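Local coordinates for F5/8 type C domain protein (Bacteroides ovatus, PDB 4ZRX) that is a putative alpha-L-fucosidase, probably releasing alpha-linked L-fucose from glycans by hydrolysis with a barrel domain accompanied by beta-sandwich domains, at residues Ala68-Ser73 with Asp100-Trp105; Ala152-Tyr155 with Arg160-Asp163; Asn412-Val417 with Lys438-Ile443. All coordinates share one frame; numbering follows the deposited sequence.

Contact 1 (Ala68-Ser73 with Asp100-Trp105); sequences ALFNPS and DGFCLW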
loop_
_atom_site.group_PDB
_atom_site.type_symbol
_atom_site.label_atom_id
_atom_site.label_comp_id
_atom_site.label_asym_id
_atom_site.label_seq_id
_atom_site.Cartn_x
_atom_site.Cartn_y
_atom_site.Cartn_z
ATOM N N ALA A 68 -30.252 3.055 11.750
ATOM C CA ALA A 68 -31.037 3.801 10.782
ATOM C C ALA A 68 -30.196 4.535 9.742
ATOM O O ALA A 68 -30.657 4.764 8.646
ATOM C CB ALA A 68 -31.968 4.796 11.461
ATOM N N LEU A 69 -28.967 4.887 10.093
ATOM C CA LEU A 69 -28.117 5.618 9.188
ATOM C C LEU A 69 -27.610 4.744 8.041
ATOM O O LEU A 69 -27.232 5.281 6.999
ATOM C CB LEU A 69 -26.927 6.156 9.940
ATOM C CG LEU A 69 -27.328 7.249 10.916
ATOM C CD1 LEU A 69 -26.096 7.657 11.710
ATOM C CD2 LEU A 69 -27.891 8.421 10.175
ATOM N N PHE A 70 -27.575 3.436 8.266
ATOM C CA PHE A 70 -27.125 2.499 7.176
ATOM C C PHE A 70 -28.199 2.387 6.141
ATOM O O PHE A 70 -29.204 1.663 6.306
ATOM C CB PHE A 70 -26.733 1.128 7.697
ATOM C CG PHE A 70 -26.173 0.256 6.610
ATOM C CD1 PHE A 70 -24.877 0.444 6.192
ATOM C CD2 PHE A 70 -26.961 -0.641 5.945
ATOM C CE1 PHE A 70 -24.319 -0.320 5.168
ATOM C CE2 PHE A 70 -26.419 -1.398 4.918
ATOM C CZ PHE A 70 -25.100 -1.238 4.535
ATOM N N ASN A 71 -28.041 3.112 5.046
ATOM C CA ASN A 71 -29.065 3.072 4.029
ATOM C C ASN A 71 -28.560 3.343 2.622
ATOM O O ASN A 71 -28.833 4.383 2.033
ATOM C CB ASN A 71 -30.206 4.052 4.382
ATOM C CG ASN A 71 -31.498 3.730 3.601
ATOM O OD1 ASN A 71 -31.648 2.652 3.034
ATOM N ND2 ASN A 71 -32.376 4.689 3.514
ATOM N N PRO A 72 -27.809 2.401 2.065
ATOM C CA PRO A 72 -27.342 2.590 0.692
ATOM C C PRO A 72 -28.422 2.743 -0.327
ATOM O O PRO A 72 -29.418 1.994 -0.275
ATOM C CB PRO A 72 -26.564 1.317 0.396
ATOM C CG PRO A 72 -26.732 0.474 1.504
ATOM C CD PRO A 72 -27.403 1.110 2.624
ATOM N N SER A 73 -28.295 3.738 -1.214
ATOM C CA SER A 73 -29.425 4.052 -2.084
ATOM C C SER A 73 -29.628 3.109 -3.246
ATOM O O SER A 73 -30.756 3.007 -3.729
ATOM C CB SER A 73 -29.343 5.491 -2.567
ATOM O OG SER A 73 -28.120 5.752 -3.229
ATOM N N ASP A 100 -16.704 -0.406 15.204
ATOM C CA ASP A 100 -18.021 0.096 15.658
ATOM C C ASP A 100 -19.020 -1.000 15.978
ATOM O O ASP A 100 -19.993 -0.766 16.702
ATOM C CB ASP A 100 -18.584 1.041 14.600
ATOM C CG ASP A 100 -18.761 0.384 13.288
ATOM O OD1 ASP A 100 -19.844 -0.198 13.146
ATOM O OD2 ASP A 100 -17.838 0.423 12.442
ATOM N N GLY A 101 -18.815 -2.205 15.456
ATOM C CA GLY A 101 -19.631 -3.341 15.844
ATOM C C GLY A 101 -20.885 -3.573 15.043
ATOM O O GLY A 101 -21.619 -4.554 15.303
ATOM N N PHE A 102 -21.128 -2.693 14.067
ATOM C CA PHE A 102 -22.264 -2.819 13.173
ATOM C C PHE A 102 -22.096 -3.946 12.143
ATOM O O PHE A 102 -21.174 -3.923 11.363
ATOM C CB PHE A 102 -22.540 -1.491 12.464
ATOM C CG PHE A 102 -23.747 -1.552 11.578
ATOM C CD1 PHE A 102 -25.043 -1.462 12.122
ATOM C CD2 PHE A 102 -23.613 -1.685 10.215
ATOM C CE1 PHE A 102 -26.157 -1.521 11.279
ATOM C CE2 PHE A 102 -24.728 -1.758 9.413
ATOM C CZ PHE A 102 -25.976 -1.666 9.941
ATOM N N CYS A 103 -22.954 -4.954 12.199
ATOM C CA CYS A 103 -22.816 -6.132 11.334
ATOM C C CYS A 103 -23.536 -5.923 10.020
ATOM O O CYS A 103 -24.730 -5.584 9.996
ATOM C CB CYS A 103 -23.347 -7.360 12.030
ATOM S SG CYS A 103 -22.402 -7.709 13.493
ATOM N N LEU A 104 -22.835 -6.245 8.911
ATOM C CA LEU A 104 -23.397 -6.180 7.564
ATOM C C LEU A 104 -24.267 -7.356 7.102
ATOM O O LEU A 104 -24.722 -7.367 5.989
ATOM C CB LEU A 104 -22.235 -5.996 6.552
ATOM C CG LEU A 104 -21.476 -4.682 6.605
ATOM C CD1 LEU A 104 -20.557 -4.594 5.437
ATOM C CD2 LEU A 104 -22.396 -3.532 6.576
ATOM N N TRP A 105 -24.505 -8.310 7.986
ATOM C CA TRP A 105 -25.362 -9.431 7.748
ATOM C C TRP A 105 -26.280 -9.540 9.000
ATOM O O TRP A 105 -25.914 -9.092 10.122
ATOM C CB TRP A 105 -24.563 -10.709 7.563
ATOM C CG TRP A 105 -24.004 -11.308 8.828
ATOM C CD1 TRP A 105 -24.395 -12.467 9.389
ATOM C CD2 TRP A 105 -22.866 -10.859 9.612
ATOM N NE1 TRP A 105 -23.676 -12.722 10.511
ATOM C CE2 TRP A 105 -22.721 -11.763 10.674
ATOM C CE3 TRP A 105 -21.987 -9.770 9.542
ATOM C CZ2 TRP A 105 -21.741 -11.628 11.664
ATOM C CZ3 TRP A 105 -21.042 -9.588 10.567
ATOM C CH2 TRP A 105 -20.918 -10.528 11.598
#

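Contact 2 (Ala152-Tyr155 with Arg160-Asp163); sequences AECY and RYND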
loop_
_atom_site.group_PDB
_atom_site.type_symbol
_atom_site.label_atom_id
_atom_site.label_comp_id
_atom_site.label_asym_id
_atom_site.label_seq_id
_atom_site.Cartn_x
_atom_site.Cartn_y
_atom_site.Cartn_z
ATOM N N ALA A 152 -20.936 -4.025 21.263
ATOM C CA ALA A 152 -21.358 -5.188 22.009
ATOM C C ALA A 152 -21.204 -4.999 23.529
ATOM O O ALA A 152 -20.108 -4.764 24.042
ATOM C CB ALA A 152 -20.618 -6.430 21.560
ATOM N N GLU A 153 -22.318 -5.177 24.249
ATOM C CA GLU A 153 -22.297 -4.984 25.679
ATOM C C GLU A 153 -21.335 -5.956 26.336
ATOM O O GLU A 153 -20.733 -5.622 27.343
ATOM C CB GLU A 153 -23.703 -5.207 26.228
ATOM C CG GLU A 153 -23.871 -5.031 27.719
ATOM C CD GLU A 153 -25.319 -5.268 28.166
ATOM O OE1 GLU A 153 -26.163 -5.669 27.301
ATOM O OE2 GLU A 153 -25.616 -5.060 29.374
ATOM N N CYS A 154 -21.196 -7.161 25.765
ATOM C CA CYS A 154 -20.401 -8.196 26.412
ATOM C C CYS A 154 -18.913 -8.062 26.114
ATOM O O CYS A 154 -18.133 -8.837 26.655
ATOM C CB CYS A 154 -20.911 -9.600 26.063
ATOM S SG CYS A 154 -20.644 -10.057 24.304
ATOM N N TYR A 155 -18.510 -7.093 25.253
ATOM C CA TYR A 155 -17.078 -6.865 24.995
ATOM C C TYR A 155 -16.351 -6.525 26.288
ATOM O O TYR A 155 -16.741 -5.604 26.992
ATOM C CB TYR A 155 -16.814 -5.739 23.981
ATOM C CG TYR A 155 -15.352 -5.638 23.603
ATOM C CD1 TYR A 155 -14.787 -6.537 22.682
ATOM C CD2 TYR A 155 -14.523 -4.675 24.160
ATOM C CE1 TYR A 155 -13.459 -6.445 22.317
ATOM C CE2 TYR A 155 -13.216 -4.598 23.832
ATOM C CZ TYR A 155 -12.655 -5.493 22.908
ATOM O OH TYR A 155 -11.317 -5.410 22.597
ATOM N N ARG A 160 -17.741 -14.368 27.535
ATOM C CA ARG A 160 -19.020 -14.095 26.915
ATOM C C ARG A 160 -18.769 -13.492 25.517
ATOM O O ARG A 160 -19.392 -13.871 24.519
ATOM C CB ARG A 160 -19.777 -13.103 27.761
ATOM C CG ARG A 160 -21.219 -13.023 27.394
ATOM C CD ARG A 160 -22.063 -12.485 28.537
ATOM N NE ARG A 160 -23.468 -12.407 28.121
ATOM C CZ ARG A 160 -24.448 -11.877 28.849
ATOM N NH1 ARG A 160 -24.208 -11.342 30.040
ATOM N NH2 ARG A 160 -25.690 -11.879 28.378
ATOM N N TYR A 161 -17.838 -12.566 25.466
ATOM C CA TYR A 161 -17.489 -11.995 24.135
ATOM C C TYR A 161 -16.822 -13.008 23.222
ATOM O O TYR A 161 -17.063 -13.002 22.029
ATOM C CB TYR A 161 -16.643 -10.740 24.215
ATOM C CG TYR A 161 -16.424 -10.143 22.816
ATOM C CD1 TYR A 161 -17.397 -9.391 22.200
ATOM C CD2 TYR A 161 -15.248 -10.366 22.139
ATOM C CE1 TYR A 161 -17.204 -8.860 20.935
ATOM C CE2 TYR A 161 -15.043 -9.842 20.865
ATOM C CZ TYR A 161 -16.002 -9.088 20.280
ATOM O OH TYR A 161 -15.789 -8.579 19.013
ATOM N N ASN A 162 -15.994 -13.879 23.774
ATOM C CA ASN A 162 -15.387 -14.912 22.963
ATOM C C ASN A 162 -16.433 -15.797 22.343
ATOM O O ASN A 162 -16.371 -16.089 21.162
ATOM C CB ASN A 162 -14.355 -15.693 23.760
ATOM C CG ASN A 162 -13.059 -14.906 23.958
ATOM O OD1 ASN A 162 -12.626 -14.166 23.067
ATOM N ND2 ASN A 162 -12.403 -15.118 25.069
ATOM N N ASP A 163 -17.449 -16.208 23.121
ATOM C CA ASP A 163 -18.551 -17.020 22.568
ATOM C C ASP A 163 -19.298 -16.260 21.486
ATOM O O ASP A 163 -19.658 -16.830 20.448
ATOM C CB ASP A 163 -19.560 -17.419 23.682
ATOM C CG ASP A 163 -20.764 -18.234 23.158
ATOM O OD1 ASP A 163 -20.621 -19.471 22.996
ATOM O OD2 ASP A 163 -21.870 -17.668 22.969
#

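Contact 3 (Asn412-Val417 with Lys438-Ile443); sequences NGWKEV and KLRVRI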
loop_
_atom_site.group_PDB
_atom_site.type_symbol
_atom_site.label_atom_id
_atom_site.label_comp_id
_atom_site.label_asym_id
_atom_site.label_seq_id
_atom_site.Cartn_x
_atom_site.Cartn_y
_atom_site.Cartn_z
ATOM N N ASN A 412 28.382 -3.027 -25.482
ATOM C CA ASN A 412 29.711 -2.629 -24.961
ATOM C C ASN A 412 30.023 -3.293 -23.607
ATOM O O ASN A 412 30.742 -2.688 -22.811
ATOM C CB ASN A 412 29.768 -1.122 -24.888
ATOM C CG ASN A 412 31.192 -0.550 -24.935
ATOM O OD1 ASN A 412 32.151 -1.271 -25.088
ATOM N ND2 ASN A 412 31.294 0.762 -24.919
ATOM N N GLY A 413 29.526 -4.512 -23.419
ATOM C CA GLY A 413 29.752 -5.374 -22.269
ATOM C C GLY A 413 28.655 -5.422 -21.213
ATOM O O GLY A 413 27.580 -4.770 -21.325
ATOM N N TRP A 414 28.954 -6.220 -20.180
ATOM C CA TRP A 414 28.052 -6.309 -19.033
ATOM C C TRP A 414 27.891 -4.961 -18.282
ATOM O O TRP A 414 28.862 -4.249 -18.058
ATOM C CB TRP A 414 28.570 -7.376 -18.067
ATOM C CG TRP A 414 28.476 -8.747 -18.578
ATOM C CD1 TRP A 414 29.503 -9.514 -19.030
ATOM C CD2 TRP A 414 27.271 -9.532 -18.799
ATOM N NE1 TRP A 414 29.054 -10.727 -19.459
ATOM C CE2 TRP A 414 27.688 -10.783 -19.321
ATOM C CE3 TRP A 414 25.936 -9.344 -18.504
ATOM C CZ2 TRP A 414 26.781 -11.805 -19.601
ATOM C CZ3 TRP A 414 25.002 -10.361 -18.806
ATOM C CH2 TRP A 414 25.445 -11.565 -19.374
ATOM N N LYS A 415 26.650 -4.637 -17.981
ATOM C CA LYS A 415 26.316 -3.483 -17.131
ATOM C C LYS A 415 25.528 -3.955 -15.920
ATOM O O LYS A 415 24.593 -4.715 -16.072
ATOM C CB LYS A 415 25.493 -2.503 -17.919
ATOM C CG LYS A 415 25.276 -1.174 -17.204
ATOM C CD LYS A 415 24.420 -0.231 -18.047
ATOM C CE LYS A 415 24.383 1.151 -17.370
ATOM N NZ LYS A 415 23.203 1.876 -17.943
ATOM N N GLU A 416 25.915 -3.508 -14.736
ATOM C CA GLU A 416 25.117 -3.818 -13.543
ATOM C C GLU A 416 23.791 -3.053 -13.603
ATOM O O GLU A 416 23.755 -1.823 -13.799
ATOM C CB GLU A 416 25.939 -3.506 -12.292
ATOM C CG GLU A 416 25.236 -4.007 -11.021
ATOM C CD GLU A 416 26.085 -3.791 -9.797
ATOM O OE1 GLU A 416 27.204 -4.312 -9.767
ATOM O OE2 GLU A 416 25.589 -3.114 -8.852
ATOM N N VAL A 417 22.695 -3.766 -13.485
ATOM C CA VAL A 417 21.369 -3.146 -13.516
ATOM C C VAL A 417 20.680 -3.231 -12.183
ATOM O O VAL A 417 19.683 -2.480 -11.996
ATOM C CB VAL A 417 20.477 -3.696 -14.632
ATOM C CG1 VAL A 417 21.069 -3.302 -15.993
ATOM C CG2 VAL A 417 20.231 -5.234 -14.551
ATOM N N LYS A 438 21.454 -10.417 -23.262
ATOM C CA LYS A 438 21.491 -11.394 -22.237
ATOM C C LYS A 438 21.351 -10.709 -20.881
ATOM O O LYS A 438 21.662 -9.526 -20.723
ATOM C CB LYS A 438 22.790 -12.185 -22.258
ATOM C CG LYS A 438 22.965 -13.173 -23.496
ATOM C CD LYS A 438 24.286 -13.874 -23.399
ATOM C CE LYS A 438 24.454 -15.099 -24.390
ATOM N NZ LYS A 438 23.976 -14.958 -25.794
ATOM N N LEU A 439 20.940 -11.505 -19.897
ATOM C CA LEU A 439 20.907 -11.100 -18.526
ATOM C C LEU A 439 21.705 -12.083 -17.748
ATOM O O LEU A 439 21.748 -13.294 -18.071
ATOM C CB LEU A 439 19.441 -11.135 -18.097
ATOM C CG LEU A 439 18.870 -10.192 -17.142
ATOM C CD1 LEU A 439 19.070 -8.706 -17.417
ATOM C CD2 LEU A 439 17.374 -10.569 -17.040
ATOM N N ARG A 440 22.382 -11.630 -16.726
ATOM C CA ARG A 440 23.113 -12.531 -15.840
ATOM C C ARG A 440 22.688 -12.249 -14.419
ATOM O O ARG A 440 22.623 -11.079 -14.040
ATOM C CB ARG A 440 24.615 -12.299 -15.975
ATOM C CG ARG A 440 25.445 -13.182 -15.101
ATOM C CD ARG A 440 26.839 -13.362 -15.639
ATOM N NE ARG A 440 27.615 -12.146 -15.534
ATOM C CZ ARG A 440 28.808 -11.925 -16.075
ATOM N NH1 ARG A 440 29.422 -12.856 -16.789
ATOM N NH2 ARG A 440 29.389 -10.766 -15.883
ATOM N N VAL A 441 22.433 -13.309 -13.636
ATOM C CA VAL A 441 22.082 -13.180 -12.239
ATOM C C VAL A 441 23.139 -13.922 -11.463
ATOM O O VAL A 441 23.573 -15.013 -11.837
ATOM C CB VAL A 441 20.709 -13.823 -11.943
ATOM C CG1 VAL A 441 20.353 -13.701 -10.450
ATOM C CG2 VAL A 441 19.655 -13.186 -12.834
ATOM N N ARG A 442 23.622 -13.261 -10.430
ATOM C CA ARG A 442 24.602 -13.815 -9.524
ATOM C C ARG A 442 24.034 -13.883 -8.117
ATOM O O ARG A 442 23.597 -12.860 -7.597
ATOM C CB ARG A 442 25.863 -12.938 -9.525
ATOM C CG ARG A 442 27.010 -13.573 -8.760
ATOM C CD ARG A 442 28.294 -12.710 -8.850
ATOM N NE ARG A 442 28.627 -12.512 -10.267
ATOM C CZ ARG A 442 28.469 -11.388 -10.987
ATOM N NH1 ARG A 442 28.064 -10.241 -10.475
ATOM N NH2 ARG A 442 28.720 -11.466 -12.286
ATOM N N ILE A 443 24.003 -15.050 -7.524
ATOM C CA ILE A 443 23.611 -15.177 -6.117
ATOM C C ILE A 443 24.861 -15.005 -5.307
ATOM O O ILE A 443 25.737 -15.886 -5.245
ATOM C CB ILE A 443 22.910 -16.506 -5.790
ATOM C CG1 ILE A 443 21.638 -16.719 -6.659
ATOM C CG2 ILE A 443 22.639 -16.545 -4.291
ATOM C CD1 ILE A 443 20.652 -15.555 -6.713
#

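Contact 1 (Ala68-Ser73 with Asp100-Trp105)
Phe70 and Phe102 meet between two loops whose backbones stay well apart, 9.4 Å from Phe70 CA to Phe102 CA. The tight part is small and wholly apolar. Phe102 brings the far end of its ring to the root of the Phe70 side chain: its CZ lies 3.7 Å from Phe70 CB, and its CE2 sits over one face of the Phe70 ring, 3.7 Å from Phe70 CG. With planes at 41° and centroids 5.4 Å apart, the rings form neither a parallel stack nor a T-shape. Both side chains have CG anti to the backbone N (chi1 -175° for Phe70, -177° for Phe102), which carries each ring across to the other loop. Leu104 adds one methyl, its CD2 lying 4.0 Å from Phe70 CE1 at the outer part of the ring. The face of Phe70 turned away from Phe102 is covered by Pro72 CD from its own loop. On the other loop an Asx turn, Phe102 N to Asp100 OD1 at 3.0 Å, sets the backbone from which the Phe102 ring projects. The looser side is the rest of 68-73: Ala68, Leu69, Asn71 and Ser73 are solvent-exposed and make no side-chain contact with 100-105, and no hydrogen bond crosses. Around the buried side, Phe70 also meets Phe55 of helix 52-56, while Phe102 takes His112 in an edge-to-face pair. Phe70 and Leu104 both rest on Val126 at the start of helix 126-137, and Leu104 is backbone-bonded to Ala96 of strand 91-97, so the cluster lies between strand 91-97, helix 52-56 and the start of helix 126-137.

Contact 2 (Ala152-Tyr155 with Arg160-Asp163)
Tyr161 offers a flat face and one edge, and the turn Ala152-Tyr155 is moulded to both. Tyr155 drives the edge of its ring into the face: its CD1 stands 3.6 Å above the Tyr161 plane, over the ring centre, and comes within 3.7 Å of Tyr161 CZ. The planes are at 83°, a T-shaped pair with Tyr155 as the edge. The rim of Tyr161 is lined by two smaller bumps. Cys154 SG lies near the ring plane, 3.9 Å from Tyr161 CD1, and Ala152 CB follows along the same rim, 4.2 Å from Tyr161 CE1. Cys154 holds its sulfur between the backbone N and carbonyl carbon (chi1 68°), which tucks SG against the helix, 3.7 Å from Tyr161 CA. Its CB packs beside the aliphatic chain of Arg160, 3.7 Å from Arg160 CG, and that chain runs on extended past the contact. At the root of the side chain, Tyr161 CB meets Cys154 O at 3.4 Å. The phenol oxygens are held elsewhere, Tyr161 OH by Lys97 NZ and Tyr155 OH by Tyr199 and Asn188. Replacing Tyr161 by alanine removes the face that receives the Tyr155 edge, and is likely to leave a gap there, Cys154 SG without its aromatic neighbour and Lys97 NZ without its phenol partner. The turn is a type I beta turn, closed by Tyr155 N to Ala152 O, lying back on the first turn of helix 158-174: a loop following strand 140-145 of the parallel barrel, folded against the helix it leads into, as befits a beta/alpha barrel.

Contact 3 (Asn412-Val417 with Lys438-Ile443)
Strands 413-417 and 438-443 run in the same general sense but splayed by 57°, their axes no nearer than 8.7 Å, without a hydrogen bond between them. Strand 401-410 lies between them in the sheet, antiparallel to both, so the contact is made by side chains reaching across it. Trp414 does most of the reaching. The guanidinium of Arg440 lies flat on one face of the indole, planes at 20°, with Arg440 CZ 3.6 Å from the centroid of the five-membered ring: a cation-pi stack. Arg440 is bent at chi3 (70°), which folds the guanidinium back over the ring, while its CB packs on the six-membered part, 3.5 Å from Trp414 CZ3. At the far end of the indole, Trp414 CH2 touches Lys438 CB at 4.0 Å. Trp414 NE1 and Arg440 NH1 come within 3.4 Å, but both are donors and form no bond. Glu407 of the middle strand takes Arg440 NH2 in a salt bridge and also receives Arg442 NH2. Arg440 thus spends its flat face on the indole and NH2 on the carboxylate of Glu407, so aromatic and acidic partners together are likely to fix the rotation of this partly exposed charge.

In the fold
Along the chain the three contacts follow one another without overlap. Contacts 1 and 2 share the alpha-L-fucosidase barrel domain: their centres are 20 Å apart, their nearest atoms about 6 Å, and each includes a loop that follows one of the adjacent parallel strands 91-97 and 140-145. Both therefore lie at the C-terminal end of these strands, where loops of this fold usually frame the active site. Contact 3 belongs to a separate antiparallel sheet, which includes strands 401-410, 413-420 and 438-446; its centre lies 56 Å from contact 1 and 60 Å from contact 2, on the opposite side of the chain's centre. It does not touch the other two, consistent with a multidomain enzyme.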